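Local coordinates for protein CrmK (Actinoalloteichus sp. WH1-2216-6, PDB 5I1V) that is a flavin-dependent oxidase with covalently bound FAD, involved in recycling shunt products during caerulomycin biosynthesis, at residues L147-L152 with T392-G397; T443-N448 with T468-D473. All blocks are in the same frame, centred on the assembly; numbering follows the deposited sequence. Where two conformers were deposited one is given.

Overall arrangement
Contact 1 (147-152 with 392-397) and contact 2 (443-448 with 468-473) lie one after the other along the chain, their centres about 13 Å apart. They meet at Pro395, whose CG packs 3.3 Å from Tyr470 O, at the end of helix 466-471. Contact 2 holds the flavin directly: Tyr446 OH bonds to FAD O2, and Asn448 takes a ribityl hydroxyl. Contact 1 stands one layer back, the side chain of Leu147 about 7 Å from FAD at the nearest atoms and about 4 Å from the side chain of Tyr138. Tyr138 in turn meets the Tyr446 ring edge-to-face, so it neighbours both Leu147 of contact 1 and Tyr446 of contact 2.

Contact 1 of 2, residues L147-L152 with T392-G397; sequences LTVDYL and TAVPRG
Asp150 and Arg396 face each other end-on in a two-bonded salt bridge. NH1 of Arg396 reaches OD2 of Asp150 at 3.0 Å in a nearly straight bond (176°); OD2 lies in the guanidinium plane and accepts with its syn lone pair. NH2 of Arg396 meets Asp150 OD1 at 2.8 Å but is more bent (143°), and the carboxylate and guanidinium planes stand 31° apart. Both ends of the bridge have further holds. Leu147 N donates to Asp150 OD2 at 2.9 Å from above the carboxylate plane, while Arg396 NH2 also donates a hydrogen bond to Thr392 OG1 at 2.8 Å and NH1 bonds to Val384 O. The guanidinium is thus fixed in rotation, at the end of a chain extended from CG to NE. With an alanine at Asp150, the Arg396 charge would probably lose its carboxylate partner and the Leu147 amide its side-chain acceptor.

Apolar groups pack beside the bridge. Leu147 CD1 lies over one face of the guanidinium, toward its rim, 3.7 Å from CZ of Arg396, and also touches CG1 of Val394. Val149 brings its CG2 methyl to Val394 CG2 at 3.8 Å, and the same methyl meets the Arg396 guanidinium obliquely, near NH2.

The 3-10 turn 148-150, between helix 142-145 and strand 152-160 in the FAD binding domain, is thereby joined to the long loop connecting strands 374-379 and 400-408, neighbours in the antiparallel sheet of eight strands.

Contact 2 of 2, residues T443-N448 with T468-D473; sequences TGAYIN and TIYYGD. With FAD (flavin-adenine dinucleotide), chain E.
Tyr446 and Asn448 belong to the FAD pocket, and the end of helix 466-471 packs against the segment that carries them. Tyr446 turns its CB away from the helix, and with CG anti to the backbone N (chi1 -177°) the ring extends to the flavin; its OH donates to FAD O2 at 2.6 Å. Asn448 ND2 donates a hydrogen bond to that same hydroxyl, which lies close to the plane of the amide, and Asn448 OD1 accepts from FAD O4' at 3.0 Å.

On the helix side, Ala445 N bonds to Ile469 O at 2.9 Å, from well above the carbonyl plane. Gly444 passes so close to this oxygen that a CB would clash. Ile447 CD1 sits over the face of the Tyr470 ring, 4.1 Å from its centroid, in a CH-pi contact, whereas Tyr446 O lies at the ring's edge, 3.3 Å from CE1 of Tyr470. Tyr471 OH, bonded to Gly189 O, touches Ile447 CG1 at 3.5 Å. A water links Ile447 N to Tyr470 O.

The layout, with a C-terminal berberine-like segment presenting a tyrosine and an asparagine to a flavin, is consistent with the berberine bridge enzyme-like branch of the FAD-linked oxidases.

Contact 1 of 2, residues L147-L152 with T392-G397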
# COMPACT_ATOMS: atom_id res chain seq x y z
N LEU A 147 -19.14 -0.67 14.85
CA LEU A 147 -17.71 -0.60 15.12
C LEU A 147 -17.09 -1.96 15.03
O LEU A 147 -17.78 -2.98 15.18
CB LEU A 147 -17.46 -0.02 16.50
CG LEU A 147 -18.08 1.34 16.72
CD1 LEU A 147 -17.81 1.83 18.13
CD2 LEU A 147 -17.56 2.38 15.75
N THR A 148 -15.77 -1.99 14.87
CA THR A 148 -15.06 -3.25 14.90
C THR A 148 -15.37 -4.04 16.16
O THR A 148 -15.56 -5.25 16.13
CB THR A 148 -13.55 -3.06 14.84
OG1 THR A 148 -13.14 -2.17 15.90
CG2 THR A 148 -13.14 -2.41 13.61
N VAL A 149 -15.43 -3.35 17.29
CA VAL A 149 -15.65 -4.04 18.55
C VAL A 149 -17.07 -4.63 18.69
O VAL A 149 -17.29 -5.53 19.50
CB VAL A 149 -15.31 -3.17 19.75
CG1 VAL A 149 -13.84 -2.75 19.72
CG2 VAL A 149 -16.24 -1.98 19.89
N ASP A 150 -18.00 -4.22 17.84
CA ASP A 150 -19.29 -4.93 17.75
C ASP A 150 -19.24 -6.36 17.19
O ASP A 150 -20.24 -7.06 17.23
CB ASP A 150 -20.31 -4.06 17.00
CG ASP A 150 -20.55 -2.71 17.70
OD1 ASP A 150 -20.54 -2.76 18.95
OD2 ASP A 150 -20.71 -1.61 17.06
N TYR A 151 -18.07 -6.79 16.71
CA TYR A 151 -17.83 -8.12 16.20
C TYR A 151 -16.78 -8.86 16.98
O TYR A 151 -16.25 -9.88 16.47
CB TYR A 151 -17.38 -7.99 14.73
CG TYR A 151 -18.46 -7.32 13.95
CD1 TYR A 151 -18.50 -5.92 13.84
CD2 TYR A 151 -19.50 -8.06 13.43
CE1 TYR A 151 -19.55 -5.30 13.17
CE2 TYR A 151 -20.56 -7.45 12.78
CZ TYR A 151 -20.59 -6.09 12.65
OH TYR A 151 -21.67 -5.51 11.97
N LEU A 152 -16.36 -8.32 18.14
CA LEU A 152 -15.29 -8.95 18.89
C LEU A 152 -15.84 -10.15 19.69
O LEU A 152 -16.52 -10.02 20.71
CB LEU A 152 -14.58 -8.01 19.82
CG LEU A 152 -13.32 -8.55 20.56
CD1 LEU A 152 -12.24 -8.94 19.57
CD2 LEU A 152 -12.76 -7.49 21.48
N THR A 392 -20.16 -2.45 25.60
CA THR A 392 -18.75 -2.24 25.20
C THR A 392 -18.15 -1.03 25.91
O THR A 392 -18.86 -0.23 26.50
CB THR A 392 -18.60 -2.11 23.64
OG1 THR A 392 -19.54 -1.17 23.15
CG2 THR A 392 -18.90 -3.44 22.99
N ALA A 393 -16.82 -0.91 25.88
CA ALA A 393 -16.14 0.12 26.60
C ALA A 393 -16.10 1.45 25.81
O ALA A 393 -15.94 2.52 26.39
CB ALA A 393 -14.74 -0.33 26.96
N VAL A 394 -16.27 1.39 24.50
CA VAL A 394 -16.17 2.60 23.66
C VAL A 394 -17.27 3.61 23.98
O VAL A 394 -18.46 3.24 24.03
CB VAL A 394 -16.31 2.29 22.15
CG1 VAL A 394 -16.03 3.56 21.34
CG2 VAL A 394 -15.34 1.24 21.71
N PRO A 395 -16.91 4.91 24.14
CA PRO A 395 -17.94 5.94 24.20
C PRO A 395 -18.82 5.92 22.97
O PRO A 395 -18.35 5.67 21.87
CB PRO A 395 -17.14 7.25 24.21
CG PRO A 395 -15.89 6.88 24.91
CD PRO A 395 -15.57 5.53 24.34
N ARG A 396 -20.10 6.12 23.15
CA ARG A 396 -20.96 6.24 22.01
C ARG A 396 -21.78 7.51 22.15
O ARG A 396 -21.85 8.07 23.21
CB ARG A 396 -21.77 4.97 21.87
CG ARG A 396 -20.90 3.87 21.23
CD ARG A 396 -21.64 2.59 21.12
NE ARG A 396 -20.78 1.42 21.20
CZ ARG A 396 -20.61 0.51 20.24
NH1 ARG A 396 -21.22 0.61 19.08
NH2 ARG A 396 -19.86 -0.54 20.48
N GLY A 397 -22.42 7.94 21.09
CA GLY A 397 -23.25 9.14 21.19
C GLY A 397 -22.89 10.18 20.16
O GLY A 397 -23.73 11.00 19.81

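Contact 2 of 2, residues T443-N448 with T468-D473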
# COMPACT_ATOMS: atom_id res chain seq x y z
N THR A 443 -18.76 15.37 22.30
CA THR A 443 -18.85 14.10 23.02
C THR A 443 -17.49 13.65 23.57
O THR A 443 -17.39 12.65 24.29
CB THR A 443 -19.37 13.00 22.10
OG1 THR A 443 -18.50 12.89 20.97
CG2 THR A 443 -20.77 13.32 21.62
N GLY A 444 -16.43 14.39 23.23
CA GLY A 444 -15.09 14.04 23.64
C GLY A 444 -14.16 13.77 22.45
O GLY A 444 -14.27 14.40 21.40
N ALA A 445 -13.23 12.84 22.64
CA ALA A 445 -12.24 12.52 21.61
C ALA A 445 -11.96 11.04 21.57
O ALA A 445 -12.34 10.32 22.49
CB ALA A 445 -10.97 13.28 21.88
N TYR A 446 -11.26 10.62 20.52
CA TYR A 446 -11.01 9.21 20.25
C TYR A 446 -9.64 8.77 20.67
O TYR A 446 -8.64 9.31 20.25
CB TYR A 446 -11.23 9.00 18.76
CG TYR A 446 -11.10 7.59 18.22
CD1 TYR A 446 -11.61 6.49 18.90
CD2 TYR A 446 -10.53 7.38 16.98
CE1 TYR A 446 -11.51 5.21 18.36
CE2 TYR A 446 -10.43 6.12 16.42
CZ TYR A 446 -10.90 5.04 17.13
OH TYR A 446 -10.79 3.81 16.57
N ILE A 447 -9.57 7.69 21.47
CA ILE A 447 -8.34 7.25 22.03
C ILE A 447 -7.33 6.82 20.98
O ILE A 447 -6.14 6.92 21.21
CB ILE A 447 -8.58 6.14 23.11
CG1 ILE A 447 -7.29 5.91 23.95
CG2 ILE A 447 -9.03 4.83 22.46
CD1 ILE A 447 -6.76 7.08 24.73
N ASN A 448 -7.79 6.36 19.83
CA ASN A 448 -6.90 5.95 18.73
C ASN A 448 -6.31 7.14 17.92
O ASN A 448 -5.46 6.94 17.03
CB ASN A 448 -7.63 5.00 17.85
CG ASN A 448 -7.40 3.56 18.25
OD1 ASN A 448 -6.44 3.27 18.99
ND2 ASN A 448 -8.26 2.65 17.79
N THR A 468 -11.48 11.56 31.00
CA THR A 468 -12.88 11.82 30.75
C THR A 468 -13.21 12.11 29.31
O THR A 468 -14.24 11.65 28.79
CB THR A 468 -13.31 13.00 31.61
OG1 THR A 468 -13.05 12.61 32.96
CG2 THR A 468 -14.77 13.34 31.35
N ILE A 469 -12.35 12.89 28.68
CA ILE A 469 -12.52 13.26 27.31
C ILE A 469 -12.48 12.03 26.38
O ILE A 469 -13.22 11.99 25.41
CB ILE A 469 -11.47 14.28 26.88
CG1 ILE A 469 -11.73 15.59 27.61
CG2 ILE A 469 -11.56 14.52 25.38
CD1 ILE A 469 -10.56 16.52 27.67
N TYR A 470 -11.61 11.06 26.69
CA TYR A 470 -11.46 9.87 25.82
C TYR A 470 -12.39 8.72 26.18
O TYR A 470 -12.78 7.93 25.31
CB TYR A 470 -10.01 9.35 25.87
CG TYR A 470 -9.04 10.20 25.14
CD1 TYR A 470 -9.11 10.29 23.76
CD2 TYR A 470 -8.03 10.91 25.81
CE1 TYR A 470 -8.21 11.04 23.06
CE2 TYR A 470 -7.14 11.69 25.11
CZ TYR A 470 -7.23 11.73 23.73
OH TYR A 470 -6.39 12.49 22.96
N TYR A 471 -12.76 8.62 27.46
CA TYR A 471 -13.49 7.43 27.92
C TYR A 471 -14.92 7.71 28.47
O TYR A 471 -15.66 6.81 28.86
CB TYR A 471 -12.63 6.71 28.96
CG TYR A 471 -11.34 6.12 28.46
CD1 TYR A 471 -11.35 5.08 27.55
CD2 TYR A 471 -10.12 6.56 28.91
CE1 TYR A 471 -10.18 4.50 27.10
CE2 TYR A 471 -8.95 6.01 28.44
CZ TYR A 471 -8.99 4.95 27.56
OH TYR A 471 -7.85 4.33 27.07
N GLY A 472 -15.35 8.96 28.46
CA GLY A 472 -16.69 9.26 28.98
C GLY A 472 -16.74 8.92 30.45
O GLY A 472 -15.88 9.34 31.21
N ASP A 473 -17.71 8.08 30.81
CA ASP A 473 -17.91 7.58 32.15
C ASP A 473 -17.31 6.21 32.41
O ASP A 473 -17.51 5.67 33.48
CB ASP A 473 -19.42 7.39 32.39
CG ASP A 473 -20.19 8.66 32.23
OD1 ASP A 473 -19.66 9.70 32.68
OD2 ASP A 473 -21.31 8.63 31.66
PA FAD E . 0.95 0.84 17.23
O1A FAD E . 1.69 2.15 17.11
O2A FAD E . 1.75 -0.39 16.95
O5B FAD E . 0.26 0.74 18.64
C5B FAD E . -0.73 1.66 19.09
C4B FAD E . -0.87 1.54 20.61
O4B FAD E . -1.44 0.24 20.87
C3B FAD E . 0.40 1.57 21.44
O3B FAD E . 0.06 2.01 22.75
C2B FAD E . 0.80 0.12 21.51
O2B FAD E . 1.78 -0.25 22.49
C1B FAD E . -0.57 -0.57 21.61
N9A FAD E . -0.56 -1.91 20.96
C8A FAD E . -0.18 -2.25 19.70
N7A FAD E . -0.23 -3.62 19.55
C5A FAD E . -0.64 -4.09 20.71
C6A FAD E . -0.92 -5.42 21.17
N6A FAD E . -0.77 -6.40 20.30
N1A FAD E . -1.33 -5.56 22.44
C2A FAD E . -1.44 -4.51 23.29
N3A FAD E . -1.26 -3.22 22.91
C4A FAD E . -0.80 -3.02 21.65
N1 FAD E . -8.47 4.44 13.41
C2 FAD E . -9.76 4.23 13.09
O2 FAD E . -10.56 3.85 13.95
N3 FAD E . -10.25 4.42 11.84
C4 FAD E . -9.53 4.86 10.82
O4 FAD E . -10.02 4.97 9.68
C4X FAD E . -8.12 5.10 11.06
N5 FAD E . -7.31 5.56 10.06
C5X FAD E . -5.99 5.67 10.29
C6 FAD E . -5.13 5.97 9.24
C7 FAD E . -3.75 6.12 9.41
C7M FAD E . -2.86 6.45 8.20
C8 FAD E . -3.23 5.94 10.78
C8M FAD E . -1.76 6.10 11.08
C9 FAD E . -4.07 5.64 11.86
C9A FAD E . -5.44 5.49 11.66
N10 FAD E . -6.31 5.18 12.71
C10 FAD E . -7.65 4.93 12.43
C1' FAD E . -5.89 5.23 14.11
C2' FAD E . -5.46 3.88 14.58
O2' FAD E . -6.61 3.13 14.90
C3' FAD E . -4.52 3.95 15.74
O3' FAD E . -3.35 4.72 15.34
C4' FAD E . -4.13 2.54 16.23
O4' FAD E . -3.81 2.65 17.62
C5' FAD E . -2.95 1.99 15.44
O5' FAD E . -2.70 0.66 15.88
P FAD E . -1.30 0.05 15.45
O1P FAD E . -1.07 0.25 14.00
O2P FAD E . -1.16 -1.33 16.01
O3P FAD E . -0.28 1.04 16.24
O HOH W 1 -15.71 10.57 25.83
O HOH W 2 -11.97 6.85 22.87